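Local coordinates for envelope glycoprotein (Bourbon virus, PDB 5ZKX) that probably mediates virus entry as a trimeric fusion protein of the gp64 family, merging viral and host membranes, and is captured here in its postfusion form, at residues I251-D255 against A256-N260; G271-I275 against S276-H280; K321-S324 against S325-I329. All blocks are in the same frame, centred on the assembly; numbering follows the deposited sequence.

Interaction 1 (I251-D255 against A256-N260); sequences ICLPD and ACYKN
Leu253 lays its CD1 methyl against the edge of the Tyr258 ring, close to the ring plane, with CD1 3.8 Å from CE1 of Tyr258. Ile251 CG2 also comes to the ring edge and packs on Tyr258 CB; its CG1 branch stands anti to the backbone N (chi1 -173°) and carries CD1 away from the tyrosine. Such methyls suit the ring's apolar edge. Phe243 stacks on the same ring, and the Tyr258 hydroxyl is hydrogen-bonded to Asp238. The backbone beneath is a tight beta hairpin, in which strand 250-252 turns back into strand 256-260. Ile251 and Tyr258 form an antiparallel hydrogen-bonded pair: Tyr258 N gives a nearly straight bond of 2.7 Å to Ile251 O, and Ile251 N returns one of 3.0 Å to Tyr258 O. Nearer the turn, Leu253 N reaches Ala256 O at 2.6 Å, whereas the reverse bond from Ala256 N to Leu253 O is weak. Between these lies the non-hydrogen-bonded pair Cys252 and Cys257, with CA atoms only 3.9 Å apart. Their sulfurs point to the face opposite Tyr258 and close a disulfide, SG to SG 2.0 Å with chi3 of 109°, tying the strands covalently. Pro254 and Asp255 hold the central positions of a type I turn, the proline's fixed phi fitting the first. Asp255 chi1 of 55° brings the carboxylate over the turn beside Ala256 N, while OD2 makes a salt bridge with Lys413. Leu253 and Pro254 also pack on Tyr285 of the second subunit, while small Ala256 lies against Lys34 and Thr36 of strand 26-36.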
loop_
_atom_site.group_PDB
_atom_site.type_symbol
_atom_site.label_atom_id
_atom_site.label_comp_id
_atom_site.label_asym_id
_atom_site.label_seq_id
_atom_site.Cartn_x
_atom_site.Cartn_y
_atom_site.Cartn_z
ATOM N N ILE A 251 -23.246 1.642 8.230
ATOM C CA ILE A 251 -22.140 1.213 7.382
ATOM C C ILE A 251 -21.428 0.059 8.072
ATOM O O ILE A 251 -21.340 0.007 9.302
ATOM C CB ILE A 251 -21.164 2.376 7.072
ATOM C CG1 ILE A 251 -20.118 1.947 6.039
ATOM C CG2 ILE A 251 -20.500 2.889 8.348
ATOM C CD1 ILE A 251 -19.081 3.005 5.736
ATOM N N CYS A 252 -20.931 -0.880 7.269
ATOM C CA CYS A 252 -20.180 -2.025 7.767
ATOM C C CYS A 252 -18.784 -2.004 7.167
ATOM O O CYS A 252 -18.630 -1.991 5.941
ATOM C CB CYS A 252 -20.884 -3.341 7.434
ATOM S SG CYS A 252 -22.201 -3.797 8.575
ATOM N N LEU A 253 -17.781 -1.988 8.029
ATOM C CA LEU A 253 -16.395 -2.219 7.650
ATOM C C LEU A 253 -16.055 -3.687 7.853
ATOM O O LEU A 253 -16.847 -4.448 8.415
ATOM C CB LEU A 253 -15.482 -1.317 8.479
ATOM C CG LEU A 253 -15.753 0.187 8.438
ATOM C CD1 LEU A 253 -14.711 0.936 9.256
ATOM C CD2 LEU A 253 -15.780 0.689 7.008
ATOM N N PRO A 254 -14.887 -4.135 7.378
ATOM C CA PRO A 254 -14.485 -5.528 7.638
ATOM C C PRO A 254 -14.641 -5.967 9.085
ATOM O O PRO A 254 -15.260 -7.003 9.351
ATOM C CB PRO A 254 -13.019 -5.534 7.195
ATOM C CG PRO A 254 -12.979 -4.557 6.082
ATOM C CD PRO A 254 -13.996 -3.490 6.394
ATOM N N ASP A 255 -14.113 -5.193 10.032
ATOM C CA ASP A 255 -14.049 -5.609 11.424
ATOM C C ASP A 255 -15.186 -5.072 12.281
ATOM O O ASP A 255 -15.346 -5.531 13.417
ATOM C CB ASP A 255 -12.714 -5.178 12.042
ATOM C CG ASP A 255 -12.460 -3.691 11.894
ATOM O OD1 ASP A 255 -13.108 -3.063 11.036
ATOM O OD2 ASP A 255 -11.618 -3.147 12.636
ATOM N N ALA A 256 -15.978 -4.124 11.780
ATOM C CA ALA A 256 -17.006 -3.517 12.614
ATOM C C ALA A 256 -18.071 -2.864 11.746
ATOM O O ALA A 256 -17.808 -2.453 10.614
ATOM C CB ALA A 256 -16.406 -2.485 13.576
ATOM N N CYS A 257 -19.278 -2.779 12.301
ATOM C CA CYS A 257 -20.396 -2.070 11.694
ATOM C C CYS A 257 -20.818 -0.928 12.607
ATOM O O CYS A 257 -20.807 -1.064 13.835
ATOM C CB CYS A 257 -21.580 -3.004 11.440
ATOM S SG CYS A 257 -21.227 -4.329 10.276
ATOM N N TYR A 258 -21.180 0.202 12.001
ATOM C CA TYR A 258 -21.578 1.402 12.726
ATOM C C TYR A 258 -22.988 1.783 12.307
ATOM O O TYR A 258 -23.217 2.147 11.149
ATOM C CB TYR A 258 -20.614 2.557 12.453
ATOM C CG TYR A 258 -19.185 2.271 12.845
ATOM C CD1 TYR A 258 -18.272 1.789 11.915
ATOM C CD2 TYR A 258 -18.747 2.486 14.142
ATOM C CE1 TYR A 258 -16.964 1.526 12.269
ATOM C CE2 TYR A 258 -17.443 2.228 14.505
ATOM C CZ TYR A 258 -16.555 1.748 13.566
ATOM O OH TYR A 258 -15.252 1.491 13.925
ATOM N N LYS A 259 -23.928 1.704 13.242
ATOM C CA LYS A 259 -25.308 2.080 12.983
ATOM C C LYS A 259 -25.674 3.279 13.840
ATOM O O LYS A 259 -25.503 3.256 15.063
ATOM C CB LYS A 259 -26.276 0.928 13.259
ATOM C CG LYS A 259 -27.653 1.160 12.654
ATOM C CD LYS A 259 -28.586 0.006 12.938
ATOM C CE LYS A 259 -29.709 -0.043 11.923
ATOM N NZ LYS A 259 -30.873 -0.823 12.422
ATOM N N ASN A 260 -26.172 4.319 13.191
ATOM C CA ASN A 260 -26.640 5.496 13.899
ATOM C C ASN A 260 -27.968 5.187 14.572
ATOM O O ASN A 260 -28.947 4.857 13.895
ATOM C CB ASN A 260 -26.788 6.658 12.921
ATOM C CG ASN A 260 -26.989 7.985 13.613
ATOM O OD1 ASN A 260 -26.653 8.147 14.783
ATOM N ND2 ASN A 260 -27.547 8.947 12.891
#

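Interaction 2 (G271-I275 against S276-H280); sequences GMWNI and SEKLH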
loop_
_atom_site.group_PDB
_atom_site.type_symbol
_atom_site.label_atom_id
_atom_site.label_comp_id
_atom_site.label_asym_id
_atom_site.label_seq_id
_atom_site.Cartn_x
_atom_site.Cartn_y
_atom_site.Cartn_z
ATOM N N GLY A 271 -24.196 0.230 4.410
ATOM C CA GLY A 271 -23.157 0.369 3.414
ATOM C C GLY A 271 -22.171 -0.768 3.569
ATOM O O GLY A 271 -21.774 -1.100 4.689
ATOM N N MET A 272 -21.778 -1.382 2.462
ATOM C CA MET A 272 -20.955 -2.580 2.490
ATOM C C MET A 272 -19.557 -2.270 1.980
ATOM O O MET A 272 -19.398 -1.597 0.957
ATOM C CB MET A 272 -21.586 -3.688 1.646
ATOM C CG MET A 272 -21.151 -5.075 2.052
ATOM S SD MET A 272 -21.898 -5.540 3.615
ATOM C CE MET A 272 -20.476 -5.508 4.667
ATOM N N TRP A 273 -18.550 -2.765 2.691
ATOM C CA TRP A 273 -17.190 -2.703 2.185
ATOM C C TRP A 273 -17.017 -3.694 1.043
ATOM O O TRP A 273 -17.656 -4.751 1.003
ATOM C CB TRP A 273 -16.188 -3.006 3.297
ATOM C CG TRP A 273 -16.423 -4.322 3.974
ATOM C CD1 TRP A 273 -17.410 -4.617 4.862
ATOM C CD2 TRP A 273 -15.648 -5.517 3.826
ATOM N NE1 TRP A 273 -17.312 -5.926 5.269
ATOM C CE2 TRP A 273 -16.235 -6.500 4.647
ATOM C CE3 TRP A 273 -14.519 -5.853 3.073
ATOM C CZ2 TRP A 273 -15.727 -7.793 4.742
ATOM C CZ3 TRP A 273 -14.017 -7.139 3.169
ATOM C CH2 TRP A 273 -14.620 -8.093 3.996
ATOM N N ASN A 274 -16.146 -3.345 0.102
ATOM C CA ASN A 274 -15.860 -4.239 -1.009
ATOM C C ASN A 274 -14.871 -5.304 -0.556
ATOM O O ASN A 274 -13.795 -4.986 -0.038
ATOM C CB ASN A 274 -15.313 -3.460 -2.204
ATOM C CG ASN A 274 -16.404 -2.748 -2.980
ATOM O OD1 ASN A 274 -16.333 -1.539 -3.205
ATOM N ND2 ASN A 274 -17.424 -3.495 -3.386
ATOM N N ILE A 275 -15.251 -6.570 -0.738
ATOM C CA ILE A 275 -14.422 -7.679 -0.276
ATOM C C ILE A 275 -13.084 -7.699 -1.002
ATOM O O ILE A 275 -12.056 -8.054 -0.413
ATOM C CB ILE A 275 -15.191 -9.008 -0.441
ATOM C CG1 ILE A 275 -14.277 -10.211 -0.195
ATOM C CG2 ILE A 275 -15.823 -9.095 -1.821
ATOM C CD1 ILE A 275 -13.767 -10.310 1.222
ATOM N N SER A 276 -13.061 -7.287 -2.271
ATOM C CA SER A 276 -11.830 -7.361 -3.051
ATOM C C SER A 276 -10.742 -6.452 -2.493
ATOM O O SER A 276 -9.552 -6.706 -2.710
ATOM C CB SER A 276 -12.113 -7.008 -4.511
ATOM O OG SER A 276 -12.762 -5.752 -4.611
ATOM N N GLU A 277 -11.124 -5.389 -1.784
ATOM C CA GLU A 277 -10.133 -4.473 -1.234
ATOM C C GLU A 277 -9.287 -5.128 -0.151
ATOM O O GLU A 277 -8.153 -4.694 0.083
ATOM C CB GLU A 277 -10.830 -3.222 -0.696
ATOM C CG GLU A 277 -11.197 -2.226 -1.790
ATOM C CD GLU A 277 -11.919 -0.999 -1.269
ATOM O OE1 GLU A 277 -12.758 -0.447 -2.011
ATOM O OE2 GLU A 277 -11.648 -0.585 -0.124
ATOM N N LYS A 278 -9.805 -6.166 0.503
ATOM C CA LYS A 278 -9.052 -6.897 1.510
ATOM C C LYS A 278 -8.307 -8.099 0.943
ATOM O O LYS A 278 -7.459 -8.665 1.643
ATOM C CB LYS A 278 -9.986 -7.359 2.631
ATOM C CG LYS A 278 -10.669 -6.222 3.377
ATOM C CD LYS A 278 -9.712 -5.532 4.336
ATOM C CE LYS A 278 -9.524 -6.339 5.614
ATOM N NZ LYS A 278 -8.356 -5.848 6.407
ATOM N N LEU A 279 -8.600 -8.500 -0.297
ATOM C CA LEU A 279 -7.888 -9.589 -0.956
ATOM C C LEU A 279 -6.724 -9.077 -1.794
ATOM O O LEU A 279 -5.613 -9.611 -1.720
ATOM C CB LEU A 279 -8.838 -10.391 -1.852
ATOM C CG LEU A 279 -10.128 -10.990 -1.300
ATOM C CD1 LEU A 279 -10.891 -11.655 -2.437
ATOM C CD2 LEU A 279 -9.854 -11.984 -0.187
ATOM N N HIS A 280 -6.972 -8.046 -2.596
ATOM C CA HIS A 280 -5.997 -7.556 -3.556
ATOM C C HIS A 280 -5.089 -6.516 -2.916
ATOM O O HIS A 280 -5.540 -5.658 -2.153
ATOM C CB HIS A 280 -6.703 -6.961 -4.773
ATOM C CG HIS A 280 -7.529 -7.952 -5.532
ATOM N ND1 HIS A 280 -8.456 -7.576 -6.480
ATOM C CD2 HIS A 280 -7.566 -9.304 -5.484
ATOM C CE1 HIS A 280 -9.029 -8.656 -6.984
ATOM N NE2 HIS A 280 -8.506 -9.717 -6.395
HETATM O O HOH W 1 -14.276 -1.047 -4.360
#
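A short, weakly bonded helical turn at 276-279 follows the weakly bonded edge strand 271-272 after the three-residue link 273-275, and the contact is the bend that joins them. Two carbonyls before the turn take the first amides. Asn274 O accepts from Glu277 N at 3.2 Å, and Ile275 O from Lys278 N at 3.1 Å; in both the donor stands well above the carbonyl plane, by 58° and 52°, as expected of tight i to i+3 turns. The next N-H, of Leu279, reaches Ile275 O only weakly. Ser276 O then takes both Leu279 N and His280 N, so a single carbonyl holds the end of the turn.

Trp273 and Lys278 supply the main side-chain packing. The aliphatic stem of the lysine crosses the indole at about a right angle and sets CG 3.5 Å from CZ3 of Trp273. Bends at chi2 and chi3 lead the ammonium away from the ring, to a long, weak ion pair with Glu415. A water molecule donates to Glu277 OE1 at 2.9 Å; its link to Asn274 OD1 is too short to be secure, so a bridge between the two side chains is doubtful. Glu277 OE2 has a weak partner in Asn288 of the second subunit. Ile275 CG1 and Leu279 CD1 make a loose apolar contact at 4.3 Å, and Leu279 also packs on Val418.

Trp273 also donates from NE1 to Leu154 O of strand 153-155 and rests on Pro254, while Glu277 and Lys278 pack on Val284 and Tyr285 of the second subunit, at the start of its long helix 284-329.

Interaction 3 (K321-S324 against S325-I329); sequences KMVS and SLAKI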
loop_
_atom_site.group_PDB
_atom_site.type_symbol
_atom_site.label_atom_id
_atom_site.label_comp_id
_atom_site.label_asym_id
_atom_site.label_seq_id
_atom_site.Cartn_x
_atom_site.Cartn_y
_atom_site.Cartn_z
ATOM N N LYS A 321 2.227 51.863 14.131
ATOM C CA LYS A 321 1.844 53.247 13.856
ATOM C C LYS A 321 0.750 53.722 14.805
ATOM O O LYS A 321 0.730 54.893 15.198
ATOM C CB LYS A 321 1.374 53.388 12.408
ATOM C CG LYS A 321 2.367 52.929 11.362
ATOM C CD LYS A 321 1.692 52.839 10.001
ATOM C CE LYS A 321 2.647 52.346 8.928
ATOM N NZ LYS A 321 3.739 53.318 8.687
ATOM N N MET A 322 -0.185 52.838 15.160
ATOM C CA MET A 322 -1.260 53.226 16.070
ATOM C C MET A 322 -0.718 53.564 17.450
ATOM O O MET A 322 -1.174 54.521 18.087
ATOM C CB MET A 322 -2.296 52.109 16.177
ATOM C CG MET A 322 -3.130 51.892 14.937
ATOM S SD MET A 322 -4.152 50.415 15.103
ATOM C CE MET A 322 -5.068 50.809 16.588
ATOM N N VAL A 323 0.243 52.780 17.936
ATOM C CA VAL A 323 0.832 53.063 19.239
ATOM C C VAL A 323 1.682 54.325 19.171
ATOM O O VAL A 323 1.676 55.144 20.097
ATOM C CB VAL A 323 1.637 51.845 19.732
ATOM C CG1 VAL A 323 2.718 52.270 20.707
ATOM C CG2 VAL A 323 0.711 50.834 20.381
ATOM N N SER A 324 2.408 54.514 18.067
ATOM C CA SER A 324 3.197 55.730 17.905
ATOM C C SER A 324 2.318 56.971 17.967
ATOM O O SER A 324 2.757 58.023 18.445
ATOM C CB SER A 324 3.965 55.681 16.587
ATOM O OG SER A 324 4.807 56.810 16.447
ATOM N N SER A 325 1.073 56.863 17.509
ATOM C CA SER A 325 0.140 57.979 17.597
ATOM C C SER A 325 -0.411 58.134 19.011
ATOM O O SER A 325 -0.440 59.242 19.555
ATOM C CB SER A 325 -0.996 57.781 16.598
ATOM O OG SER A 325 -1.899 58.867 16.640
ATOM N N LEU A 326 -0.845 57.033 19.627
ATOM C CA LEU A 326 -1.485 57.126 20.934
ATOM C C LEU A 326 -0.476 57.384 22.046
ATOM O O LEU A 326 -0.799 58.068 23.024
ATOM C CB LEU A 326 -2.279 55.853 21.224
ATOM C CG LEU A 326 -2.957 55.772 22.591
ATOM C CD1 LEU A 326 -3.887 56.954 22.806
ATOM C CD2 LEU A 326 -3.714 54.463 22.733
ATOM N N ALA A 327 0.743 56.855 21.920
ATOM C CA ALA A 327 1.745 57.053 22.961
ATOM C C ALA A 327 2.198 58.502 23.063
ATOM O O ALA A 327 2.760 58.889 24.094
ATOM C CB ALA A 327 2.953 56.151 22.719
ATOM N N LYS A 328 1.989 59.301 22.015
ATOM C CA LYS A 328 2.255 60.730 22.118
ATOM C C LYS A 328 1.317 61.387 23.120
ATOM O O LYS A 328 1.711 62.324 23.826
ATOM C CB LYS A 328 2.115 61.392 20.746
ATOM C CG LYS A 328 3.137 60.941 19.714
ATOM C CD LYS A 328 2.987 61.731 18.421
ATOM C CE LYS A 328 4.013 61.316 17.379
ATOM N NZ LYS A 328 3.730 59.968 16.812
ATOM N N ILE A 329 0.080 60.902 23.201
ATOM C CA ILE A 329 -0.896 61.454 24.132
ATOM C C ILE A 329 -0.733 60.828 25.511
ATOM O O ILE A 329 -0.733 61.529 26.531
ATOM C CB ILE A 329 -2.317 61.251 23.577
ATOM C CG1 ILE A 329 -2.417 61.851 22.171
ATOM C CG2 ILE A 329 -3.345 61.870 24.498
ATOM C CD1 ILE A 329 -3.335 61.091 21.238
#
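The backbone is alpha-helical through Ala327, with Ser325 N, Leu326 N and Ala327 N bonding back four residues to Lys321 O, Met322 O and Val323 O, the last at 2.7 Å; beyond it the bonds reach back three, weakly from Lys328 N to Ser325 O and then from Ile329 N to Leu326 O. Ser324 O is gripped instead by a side chain. Lys328 NZ lies 2.7 Å from Ser324 O and sits well above its carbonyl plane; the aliphatic stem is extended at chi2 and chi3 and bent at chi4 (72°), which folds the ammonium back over the preceding turn, with CG 3.2 Å from Ser324 O. A long, flexible lysine suits a position that must span a turn, and its NZ also bonds to Pro349 O, while Phe346 offers it a cation-pi contact. One turn apart, Val323 CG1 and Ala327 CB meet at 4.4 Å; these small groups let Ile334, from helix 333-338, pack against both.

Ser325 turns OG anti to its amide nitrogen (chi1 -179°) and bonds to Asp330 of the second subunit. At the centre, Leu326 meets Leu326 of the second subunit and Met322 of the third, Met322 meets Met319 of the second and Met322 of the third, and Ile329 meets Ile329 of the third. This alternating three- and four-residue spacing is the heptad pattern of a coiled coil; flanked by the short helix 333-338 that follows, it is what is expected of the central trimeric coiled coil of a postfusion glycoprotein.

Overall arrangement
Following the chain from the N terminus, interaction 1 closes a hairpin at 251-260, interaction 2 turns the chain at 271-280, and interaction 3 lies near the far end of the long helix 284-329. They come in series; none nests in or crosses another. Interactions 1 and 2 have centres about 13 Å apart and share a sheet, since strands 250-252 and 271-272 are neighbours: Cys252 N lies 2.7 Å from Gly271 O, a probable hydrogen bond. Interaction 3 is remote, its centre about 62 Å from that of interaction 1, with the long helix spanning most of that distance. All three touch the second subunit.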